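Long-range contacts in Poly(Beta-D-mannuronate) lyase (Pseudopedobacter saltans, PDB 7O79), which probably cleaves the poly(beta-D-mannuronate) chains of alginate as a family 6 polysaccharide lyase built as a right-handed parallel beta-helix: residues N197-R202 and T224-K229; N245-E250 and N270-V275; K295-L300 and P343-R348. All blocks are in the same frame, centred on the assembly; numbering follows the deposited sequence.

Contact 1 of 3, residues N197-R202 and T224-K229; sequences NNLFER and TVISTK
Neighbouring coils of the parallel beta-helix meet where Leu-199, Phe-200 and Glu-201 pair with Thr-224, Val-225 and Ile-226, the axes of the short strands 199-201 and 224-226 approaching to 4.7 Å and 6° from parallel. Four backbone hydrogen bonds build the ladder: Thr-224 N to Asn-198 O, Phe-200 N to Thr-224 O, Ile-226 N to Phe-200 O and Arg-202 N to Ile-226 O. Ile-226 O also accepts from Thr-228 OG1, which stands well above its carbonyl plane.

On one face, Leu-199 CD1 lies 3.5 Å from Thr-224 CG2. With CG1 anti to the carbonyl carbon (chi1 -65°) and the chain extended beyond it, Ile-226 brings CD1 to 4.0 Å from Leu-199 CD1, while its CG2 sits 3.9 Å from Glu-201 OE2. Cut back to an alanine, Ile-226 would probably leave a gap beside Leu-199 CD1 and the Glu-201 carboxylate freer to turn. On the other face, Phe-200 CD1 touches Val-225 CG2 at 3.6 Å, and Thr-224 O lies in plane at the ring edge. Beyond the strands, the Arg-202 guanidinium lays one face over Ser-227 OG, 3.5 Å from CZ to that oxygen.

Phe-200 and Val-225 both pack on Ile-210 of strand 209-214, and the Phe-200 ring meets Phe-161 of strand 155-162, which pairs with 194-201; strand 241-248 adjoins 219-226.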
loop_
_atom_site.group_PDB
_atom_site.type_symbol
_atom_site.label_atom_id
_atom_site.label_comp_id
_atom_site.label_asym_id
_atom_site.label_seq_id
_atom_site.Cartn_x
_atom_site.Cartn_y
_atom_site.Cartn_z
ATOM N N ASN A 197 -8.732 6.867 0.264
ATOM C CA ASN A 197 -10.099 6.693 -0.238
ATOM C C ASN A 197 -10.136 5.765 -1.443
ATOM O O ASN A 197 -10.807 6.040 -2.436
ATOM C CB ASN A 197 -10.763 8.037 -0.592
ATOM C CG ASN A 197 -10.900 8.963 0.593
ATOM O OD1 ASN A 197 -11.066 8.519 1.724
ATOM N ND2 ASN A 197 -10.878 10.261 0.334
ATOM N N ASN A 198 -9.425 4.638 -1.353
ATOM C CA ASN A 198 -9.530 3.610 -2.379
ATOM C C ASN A 198 -10.380 2.445 -1.875
ATOM O O ASN A 198 -10.513 2.220 -0.665
ATOM C CB ASN A 198 -8.150 3.092 -2.792
ATOM C CG ASN A 198 -7.249 4.187 -3.294
ATOM O OD1 ASN A 198 -7.441 4.711 -4.391
ATOM N ND2 ASN A 198 -6.294 4.591 -2.458
ATOM N N LEU A 199 -10.936 1.696 -2.820
ATOM C CA LEU A 199 -11.717 0.494 -2.550
ATOM C C LEU A 199 -10.956 -0.739 -3.025
ATOM O O LEU A 199 -10.592 -0.841 -4.203
ATOM C CB LEU A 199 -13.078 0.573 -3.229
ATOM C CG LEU A 199 -14.003 -0.635 -3.065
ATOM C CD1 LEU A 199 -14.331 -0.918 -1.609
ATOM C CD2 LEU A 199 -15.294 -0.428 -3.841
ATOM N N PHE A 200 -10.795 -1.715 -2.156
ATOM C CA PHE A 200 -10.175 -2.968 -2.495
ATOM C C PHE A 200 -11.235 -4.073 -2.322
ATOM O O PHE A 200 -11.855 -4.149 -1.300
ATOM C CB PHE A 200 -9.004 -3.297 -1.591
ATOM C CG PHE A 200 -7.901 -2.292 -1.592
ATOM C CD1 PHE A 200 -8.009 -1.112 -0.902
ATOM C CD2 PHE A 200 -6.724 -2.567 -2.216
ATOM C CE1 PHE A 200 -6.977 -0.215 -0.888
ATOM C CE2 PHE A 200 -5.699 -1.669 -2.209
ATOM C CZ PHE A 200 -5.824 -0.496 -1.549
ATOM N N GLU A 201 -11.463 -4.880 -3.336
ATOM C CA GLU A 201 -12.386 -5.982 -3.225
ATOM C C GLU A 201 -11.767 -7.244 -3.776
ATOM O O GLU A 201 -11.553 -7.338 -4.942
ATOM C CB GLU A 201 -13.658 -5.660 -3.949
ATOM C CG GLU A 201 -14.753 -6.679 -3.773
ATOM C CD GLU A 201 -16.049 -6.031 -3.418
ATOM O OE1 GLU A 201 -16.160 -4.810 -3.589
ATOM O OE2 GLU A 201 -16.963 -6.741 -2.966
ATOM N N ARG A 202 -11.597 -8.233 -2.934
ATOM C CA ARG A 202 -10.920 -9.462 -3.299
ATOM C C ARG A 202 -9.603 -9.188 -4.037
ATOM O O ARG A 202 -9.277 -9.843 -4.976
ATOM C CB ARG A 202 -11.848 -10.408 -4.055
ATOM C CG ARG A 202 -12.864 -11.023 -3.129
ATOM C CD ARG A 202 -14.181 -11.354 -3.783
ATOM N NE ARG A 202 -14.973 -12.220 -2.916
ATOM C CZ ARG A 202 -15.961 -11.857 -2.103
ATOM N NH1 ARG A 202 -16.371 -10.620 -1.997
ATOM N NH2 ARG A 202 -16.557 -12.773 -1.393
ATOM N N THR A 224 -11.250 1.362 1.911
ATOM C CA THR A 224 -12.167 0.278 2.249
ATOM C C THR A 224 -11.623 -1.010 1.645
ATOM O O THR A 224 -11.417 -1.087 0.429
ATOM C CB THR A 224 -13.582 0.587 1.733
ATOM O OG1 THR A 224 -14.126 1.685 2.475
ATOM C CG2 THR A 224 -14.501 -0.612 1.914
ATOM N N VAL A 225 -11.363 -2.007 2.494
ATOM C CA VAL A 225 -10.768 -3.278 2.072
ATOM C C VAL A 225 -11.755 -4.397 2.381
ATOM O O VAL A 225 -11.959 -4.752 3.548
ATOM C CB VAL A 225 -9.415 -3.543 2.755
ATOM C CG1 VAL A 225 -8.843 -4.840 2.279
ATOM C CG2 VAL A 225 -8.427 -2.393 2.487
ATOM N N ILE A 226 -12.328 -4.993 1.338
ATOM C CA ILE A 226 -13.433 -5.935 1.479
ATOM C C ILE A 226 -12.952 -7.323 1.074
ATOM O O ILE A 226 -12.474 -7.519 -0.053
ATOM C CB ILE A 226 -14.646 -5.508 0.641
ATOM C CG1 ILE A 226 -15.206 -4.177 1.165
ATOM C CG2 ILE A 226 -15.730 -6.581 0.699
ATOM C CD1 ILE A 226 -16.430 -3.686 0.401
ATOM N N SER A 227 -13.033 -8.270 2.012
ATOM C CA SER A 227 -12.849 -9.702 1.736
ATOM C C SER A 227 -11.537 -9.996 1.005
ATOM O O SER A 227 -11.508 -10.698 -0.012
ATOM C CB SER A 227 -14.045 -10.240 0.939
ATOM O OG SER A 227 -13.924 -11.633 0.702
ATOM N N THR A 228 -10.433 -9.470 1.533
ATOM C CA THR A 228 -9.142 -9.565 0.857
ATOM C C THR A 228 -8.129 -10.269 1.742
ATOM O O THR A 228 -7.997 -9.944 2.929
ATOM C CB THR A 228 -8.610 -8.180 0.451
ATOM O OG1 THR A 228 -9.570 -7.526 -0.388
ATOM C CG2 THR A 228 -7.260 -8.299 -0.285
ATOM N N LYS A 229 -7.414 -11.229 1.156
ATOM C CA LYS A 229 -6.385 -11.939 1.896
ATOM C C LYS A 229 -5.216 -10.996 2.170
ATOM O O LYS A 229 -4.858 -10.166 1.327
ATOM C CB LYS A 229 -5.910 -13.149 1.105
ATOM C CG LYS A 229 -6.971 -14.238 0.856
ATOM C CD LYS A 229 -6.314 -15.386 0.089
ATOM C CE LYS A 229 -7.347 -16.406 -0.378
ATOM N NZ LYS A 229 -8.099 -16.928 0.808
#

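Contact 2 of 3, residues N245-E250 and N270-V275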
loop_
_atom_site.group_PDB
_atom_site.type_symbol
_atom_site.label_atom_id
_atom_site.label_comp_id
_atom_site.label_asym_id
_atom_site.label_seq_id
_atom_site.Cartn_x
_atom_site.Cartn_y
_atom_site.Cartn_z
ATOM N N ASN A 245 -9.468 3.738 8.024
ATOM C CA ASN A 245 -9.688 2.684 7.044
ATOM C C ASN A 245 -10.777 1.739 7.534
ATOM O O ASN A 245 -11.065 1.659 8.728
ATOM C CB ASN A 245 -8.406 1.884 6.771
ATOM C CG ASN A 245 -7.279 2.746 6.241
ATOM O OD1 ASN A 245 -7.261 3.091 5.058
ATOM N ND2 ASN A 245 -6.322 3.099 7.114
ATOM N N PHE A 246 -11.393 1.035 6.590
ATOM C CA PHE A 246 -12.414 0.040 6.886
ATOM C C PHE A 246 -11.952 -1.284 6.310
ATOM O O PHE A 246 -11.735 -1.393 5.101
ATOM C CB PHE A 246 -13.766 0.416 6.289
ATOM C CG PHE A 246 -14.419 1.605 6.934
ATOM C CD1 PHE A 246 -15.307 1.437 7.987
ATOM C CD2 PHE A 246 -14.199 2.888 6.443
ATOM C CE1 PHE A 246 -15.933 2.527 8.570
ATOM C CE2 PHE A 246 -14.828 3.987 7.031
ATOM C CZ PHE A 246 -15.698 3.794 8.088
ATOM N N ILE A 247 -11.810 -2.286 7.159
ATOM C CA ILE A 247 -11.429 -3.614 6.701
ATOM C C ILE A 247 -12.599 -4.534 7.039
ATOM O O ILE A 247 -12.814 -4.882 8.203
ATOM C CB ILE A 247 -10.105 -4.082 7.317
ATOM C CG1 ILE A 247 -9.006 -3.073 6.958
ATOM C CG2 ILE A 247 -9.717 -5.476 6.815
ATOM C CD1 ILE A 247 -7.638 -3.425 7.489
ATOM N N PHE A 248 -13.380 -4.896 6.015
ATOM C CA PHE A 248 -14.515 -5.810 6.141
ATOM C C PHE A 248 -14.067 -7.149 5.572
ATOM O O PHE A 248 -14.200 -7.408 4.379
ATOM C CB PHE A 248 -15.746 -5.290 5.403
ATOM C CG PHE A 248 -16.259 -3.975 5.910
ATOM C CD1 PHE A 248 -16.998 -3.907 7.077
ATOM C CD2 PHE A 248 -16.038 -2.809 5.196
ATOM C CE1 PHE A 248 -17.476 -2.694 7.554
ATOM C CE2 PHE A 248 -16.526 -1.588 5.665
ATOM C CZ PHE A 248 -17.253 -1.538 6.849
ATOM N N GLY A 249 -13.543 -8.015 6.439
ATOM C CA GLY A 249 -12.986 -9.273 5.967
ATOM C C GLY A 249 -14.007 -10.267 5.448
ATOM O O GLY A 249 -13.640 -11.165 4.689
ATOM N N GLU A 250 -15.274 -10.136 5.836
ATOM C CA GLU A 250 -16.298 -11.097 5.436
ATOM C C GLU A 250 -15.805 -12.529 5.656
ATOM O O GLU A 250 -16.063 -13.427 4.855
ATOM C CB GLU A 250 -16.720 -10.872 3.984
ATOM C CG GLU A 250 -17.448 -9.558 3.767
ATOM C CD GLU A 250 -17.848 -9.341 2.316
ATOM O OE1 GLU A 250 -18.412 -8.264 2.002
ATOM O OE2 GLU A 250 -17.611 -10.251 1.491
ATOM N N ASN A 270 -9.385 3.264 12.792
ATOM C CA ASN A 270 -9.588 2.165 11.853
ATOM C C ASN A 270 -10.670 1.211 12.352
ATOM O O ASN A 270 -10.746 0.902 13.542
ATOM C CB ASN A 270 -8.276 1.403 11.617
ATOM C CG ASN A 270 -7.168 2.322 11.094
ATOM O OD1 ASN A 270 -7.214 2.757 9.946
ATOM N ND2 ASN A 270 -6.209 2.655 11.949
ATOM N N TYR A 271 -11.496 0.736 11.429
ATOM C CA TYR A 271 -12.561 -0.220 11.725
ATOM C C TYR A 271 -12.263 -1.543 11.025
ATOM O O TYR A 271 -12.313 -1.621 9.792
ATOM C CB TYR A 271 -13.903 0.340 11.281
ATOM C CG TYR A 271 -15.089 -0.490 11.705
ATOM C CD1 TYR A 271 -15.700 -0.261 12.929
ATOM C CD2 TYR A 271 -15.633 -1.449 10.868
ATOM C CE1 TYR A 271 -16.792 -0.983 13.329
ATOM C CE2 TYR A 271 -16.739 -2.185 11.259
ATOM C CZ TYR A 271 -17.308 -1.945 12.499
ATOM O OH TYR A 271 -18.400 -2.648 12.922
ATOM N N VAL A 272 -11.963 -2.579 11.805
ATOM C CA VAL A 272 -11.608 -3.899 11.286
ATOM C C VAL A 272 -12.601 -4.907 11.844
ATOM O O VAL A 272 -12.827 -4.951 13.061
ATOM C CB VAL A 272 -10.166 -4.291 11.670
ATOM C CG1 VAL A 272 -9.811 -5.668 11.123
ATOM C CG2 VAL A 272 -9.181 -3.231 11.168
ATOM N N ARG A 273 -13.184 -5.725 10.966
ATOM C CA ARG A 273 -14.092 -6.740 11.465
ATOM C C ARG A 273 -14.138 -7.945 10.538
ATOM O O ARG A 273 -13.930 -7.835 9.327
ATOM C CB ARG A 273 -15.490 -6.156 11.698
ATOM C CG ARG A 273 -16.199 -5.641 10.460
ATOM C CD ARG A 273 -17.713 -5.586 10.705
ATOM N NE ARG A 273 -18.181 -6.849 11.262
ATOM C CZ ARG A 273 -18.777 -7.006 12.445
ATOM N NH1 ARG A 273 -18.998 -5.961 13.237
ATOM N NH2 ARG A 273 -19.149 -8.232 12.833
ATOM N N ASP A 274 -14.381 -9.110 11.146
ATOM C CA ASP A 274 -14.587 -10.371 10.421
ATOM C C ASP A 274 -13.360 -10.722 9.592
ATOM O O ASP A 274 -13.456 -11.152 8.441
ATOM C CB ASP A 274 -15.840 -10.340 9.536
ATOM C CG ASP A 274 -17.042 -9.682 10.211
ATOM O OD1 ASP A 274 -17.336 -10.012 11.371
ATOM O OD2 ASP A 274 -17.731 -8.868 9.560
ATOM N N VAL A 275 -12.193 -10.511 10.159
ATOM C CA VAL A 275 -10.976 -10.993 9.526
ATOM C C VAL A 275 -10.616 -12.316 10.173
ATOM O O VAL A 275 -11.004 -12.620 11.309
ATOM C CB VAL A 275 -9.806 -9.988 9.598
ATOM C CG1 VAL A 275 -10.108 -8.743 8.752
ATOM C CG2 VAL A 275 -9.545 -9.604 11.026
HETATM O O HOH W 1 -16.844 -8.045 7.143
#
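Tyr-271 threads its side chain past two phenylalanines. CG stands anti to the backbone N (chi1 -172°), and the ring extends outward from the sheet, leaning toward Phe-248. Its CB rests 3.7 Å from Phe-246 CD1; CD2 is about equally near Phe-246 CD1 and Phe-248 CE1, and CE2 approaches Phe-248 CE1 to 3.8 Å. The Tyr-271 and Phe-248 rings are oblique, their planes 52° apart. At the tip, OH accepts a weak bond from Arg-273 NH1, in the guanidinium plane. Arg-273 grips Asp-274 side-on in a salt bridge, NE 2.7 Å from Asp-274 OD2 and NH2 bonded to OD1, which also accepts from Asn-327 ND2, while Arg-273 CG packs 3.9 Å from Phe-248 CD1. A water links Asp-274 OD2 to Glu-250 N.

Ile-247 CD1 and Val-272 CG2 meet on the opposite face of the paired strands. At their start, Asn-270 OD1 receives Asn-245 N at 3.1 Å and Asn-245 ND2 at 3.0 Å, from opposite faces of its plane, with the two amides nearly coplanar. Asn-270 ND2 bonds to Asn-323 OD1, and Asn-245 OD1 accepts from Asn-223 N. Such a row of hydrogen-bonded asparagines, one per coil, is the asparagine ladder typical of parallel beta-helices.

Contact 3 of 3, residues K295-L300 and P343-R348; sequences KYEPIL and PGADQR
Tyr-296 and Gln-347 lie flat against each other, the ring and amide planes only 8° apart. This amide-pi stack joins two loops that project from the parallel beta-helix, one leading into the short strand 299-300 and the other lying between strands 333-337 and 356-364. Gln-347 NE2 sits 3.8 Å above the middle of the ring, and OE1 reaches back to Tyr-296 CG at 3.6 Å. On the opposite face, Pro-298 N lies over the ring centre, making a sandwich of the aromatic group. The amide is fixed by outside bonds: OE1 accepts from Leu-292 N, and NE2 donates to Tyr-287 O and Lys-290 O, which is consistent with its hydrogens being spent in the amide plane rather than aimed into the ring.

Tyr-296 CG is anti to the backbone N (chi1 179°), which sets CD1 3.4 Å from Ala-345 O at the ring edge. That same oxygen accepts from Glu-297 N at 3.0 Å, in the carbonyl plane and on a lone pair, the one hydrogen bond between 295-300 and 343-348. Around it the backbones press close through CA-H...O contacts, Ala-345 CA to Lys-295 O at 3.2 Å and Tyr-296 CA to Gly-344 O at 3.1 Å. Within 343-348, Asp-346 closes an Asx turn, its OD1 accepting from Arg-348 N at 3.0 Å.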
loop_
_atom_site.group_PDB
_atom_site.type_symbol
_atom_site.label_atom_id
_atom_site.label_comp_id
_atom_site.label_asym_id
_atom_site.label_seq_id
_atom_site.Cartn_x
_atom_site.Cartn_y
_atom_site.Cartn_z
ATOM N N LYS A 295 26.059 -16.823 16.040
ATOM C CA LYS A 295 25.299 -17.209 14.856
ATOM C C LYS A 295 24.651 -16.035 14.134
ATOM O O LYS A 295 24.095 -16.238 13.046
ATOM C CB LYS A 295 24.221 -18.236 15.234
ATOM C CG LYS A 295 24.802 -19.432 15.992
ATOM C CD LYS A 295 24.043 -20.697 15.714
ATOM C CE LYS A 295 24.747 -21.915 16.348
ATOM N NZ LYS A 295 26.176 -22.023 15.925
ATOM N N TYR A 296 24.722 -14.829 14.699
ATOM C CA TYR A 296 24.064 -13.660 14.120
ATOM C C TYR A 296 24.540 -13.408 12.699
ATOM O O TYR A 296 25.743 -13.304 12.448
ATOM C CB TYR A 296 24.318 -12.441 15.008
ATOM C CG TYR A 296 23.722 -11.133 14.522
ATOM C CD1 TYR A 296 22.448 -11.068 13.978
ATOM C CD2 TYR A 296 24.428 -9.952 14.658
ATOM C CE1 TYR A 296 21.907 -9.846 13.552
ATOM C CE2 TYR A 296 23.898 -8.735 14.252
ATOM C CZ TYR A 296 22.655 -8.683 13.698
ATOM O OH TYR A 296 22.167 -7.460 13.291
ATOM N N GLU A 297 23.584 -13.335 11.761
ATOM C CA GLU A 297 23.855 -12.975 10.372
ATOM C C GLU A 297 23.201 -11.626 10.097
ATOM O O GLU A 297 22.009 -11.559 9.736
ATOM C CB GLU A 297 23.338 -14.047 9.405
ATOM C CG GLU A 297 23.842 -15.455 9.762
ATOM C CD GLU A 297 23.203 -16.567 8.920
ATOM O OE1 GLU A 297 23.809 -17.659 8.827
ATOM O OE2 GLU A 297 22.131 -16.333 8.317
ATOM N N PRO A 298 23.931 -10.522 10.241
ATOM C CA PRO A 298 23.313 -9.202 10.078
ATOM C C PRO A 298 22.939 -8.904 8.639
ATOM O O PRO A 298 23.548 -9.401 7.690
ATOM C CB PRO A 298 24.400 -8.241 10.578
ATOM C CG PRO A 298 25.684 -8.963 10.285
ATOM C CD PRO A 298 25.374 -10.430 10.540
ATOM N N ILE A 299 21.902 -8.081 8.490
ATOM C CA ILE A 299 21.549 -7.502 7.200
ATOM C C ILE A 299 22.495 -6.325 6.986
ATOM O O ILE A 299 22.450 -5.347 7.733
ATOM C CB ILE A 299 20.084 -7.049 7.152
ATOM C CG1 ILE A 299 19.121 -8.190 7.534
ATOM C CG2 ILE A 299 19.754 -6.460 5.787
ATOM C CD1 ILE A 299 19.134 -9.406 6.599
ATOM N N LEU A 300 23.359 -6.426 5.977
ATOM C CA LEU A 300 24.381 -5.419 5.730
ATOM C C LEU A 300 23.796 -4.219 5.001
ATOM O O LEU A 300 22.901 -4.364 4.166
ATOM C CB LEU A 300 25.516 -6.024 4.902
ATOM C CG LEU A 300 26.270 -7.226 5.498
ATOM C CD1 LEU A 300 27.444 -7.653 4.578
ATOM C CD2 LEU A 300 26.770 -6.880 6.912
ATOM N N PRO A 343 17.791 -16.223 20.239
ATOM C CA PRO A 343 18.569 -15.495 19.232
ATOM C C PRO A 343 19.606 -16.394 18.581
ATOM O O PRO A 343 20.264 -17.196 19.241
ATOM C CB PRO A 343 19.227 -14.355 20.025
ATOM C CG PRO A 343 18.888 -14.601 21.473
ATOM C CD PRO A 343 17.703 -15.507 21.525
ATOM N N GLY A 344 19.716 -16.270 17.267
ATOM C CA GLY A 344 20.697 -17.009 16.497
ATOM C C GLY A 344 21.044 -16.192 15.276
ATOM O O GLY A 344 21.602 -15.090 15.405
ATOM N N ALA A 345 20.697 -16.714 14.092
ATOM C CA ALA A 345 20.889 -15.961 12.862
ATOM C C ALA A 345 20.168 -14.612 12.922
ATOM O O ALA A 345 20.698 -13.601 12.446
ATOM C CB ALA A 345 20.416 -16.792 11.667
ATOM N N ASP A 346 18.965 -14.568 13.498
ATOM C CA ASP A 346 18.306 -13.289 13.718
ATOM C C ASP A 346 18.215 -13.038 15.213
ATOM O O ASP A 346 18.302 -13.954 16.040
ATOM C CB ASP A 346 16.894 -13.231 13.105
ATOM C CG ASP A 346 15.896 -14.135 13.818
ATOM O OD1 ASP A 346 15.485 -13.773 14.947
ATOM O OD2 ASP A 346 15.445 -15.134 13.223
ATOM N N GLN A 347 18.007 -11.778 15.554
ATOM C CA GLN A 347 17.881 -11.345 16.932
ATOM C C GLN A 347 16.547 -10.617 17.109
ATOM O O GLN A 347 16.465 -9.595 17.783
ATOM C CB GLN A 347 19.091 -10.485 17.325
ATOM C CG GLN A 347 20.417 -11.236 17.035
ATOM C CD GLN A 347 21.693 -10.578 17.572
ATOM O OE1 GLN A 347 22.628 -11.276 17.940
ATOM N NE2 GLN A 347 21.741 -9.248 17.595
ATOM N N ARG A 348 15.487 -11.158 16.476
ATOM C CA ARG A 348 14.132 -10.589 16.504
ATOM C C ARG A 348 13.436 -10.804 17.849
ATOM O O ARG A 348 12.467 -11.563 17.988
ATOM C CB ARG A 348 13.295 -11.156 15.368
ATOM C CG ARG A 348 13.807 -10.789 13.988
ATOM C CD ARG A 348 13.190 -11.729 13.007
ATOM N NE ARG A 348 11.752 -11.523 12.952
ATOM C CZ ARG A 348 10.983 -12.039 12.005
ATOM N NH1 ARG A 348 11.543 -12.807 11.066
ATOM N NH2 ARG A 348 9.672 -11.810 12.015
#

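In the fold
Contacts 1 and 2 belong to successive coils of one beta-helix, their centres about 9 Å apart. Strands 219-226 and 241-248 are neighbours, probably hydrogen-bonded through Val-225 N to Phe-246 O (2.7 Å) and Ser-227 N to Phe-248 O (2.8 Å), so the ladder continues from one contact into the next. Glu-250 also crosses between them, packing on Ile-226 and Ser-227 and forming a weak, long ion pair with Arg-202. Contact 3 is separate: its centre lies about 36 Å from that of contact 1 and about 35 Å from that of contact 2, with nearest atoms about 18 and 19 Å away, and it joins loops at the surface rather than strands of the helix wall.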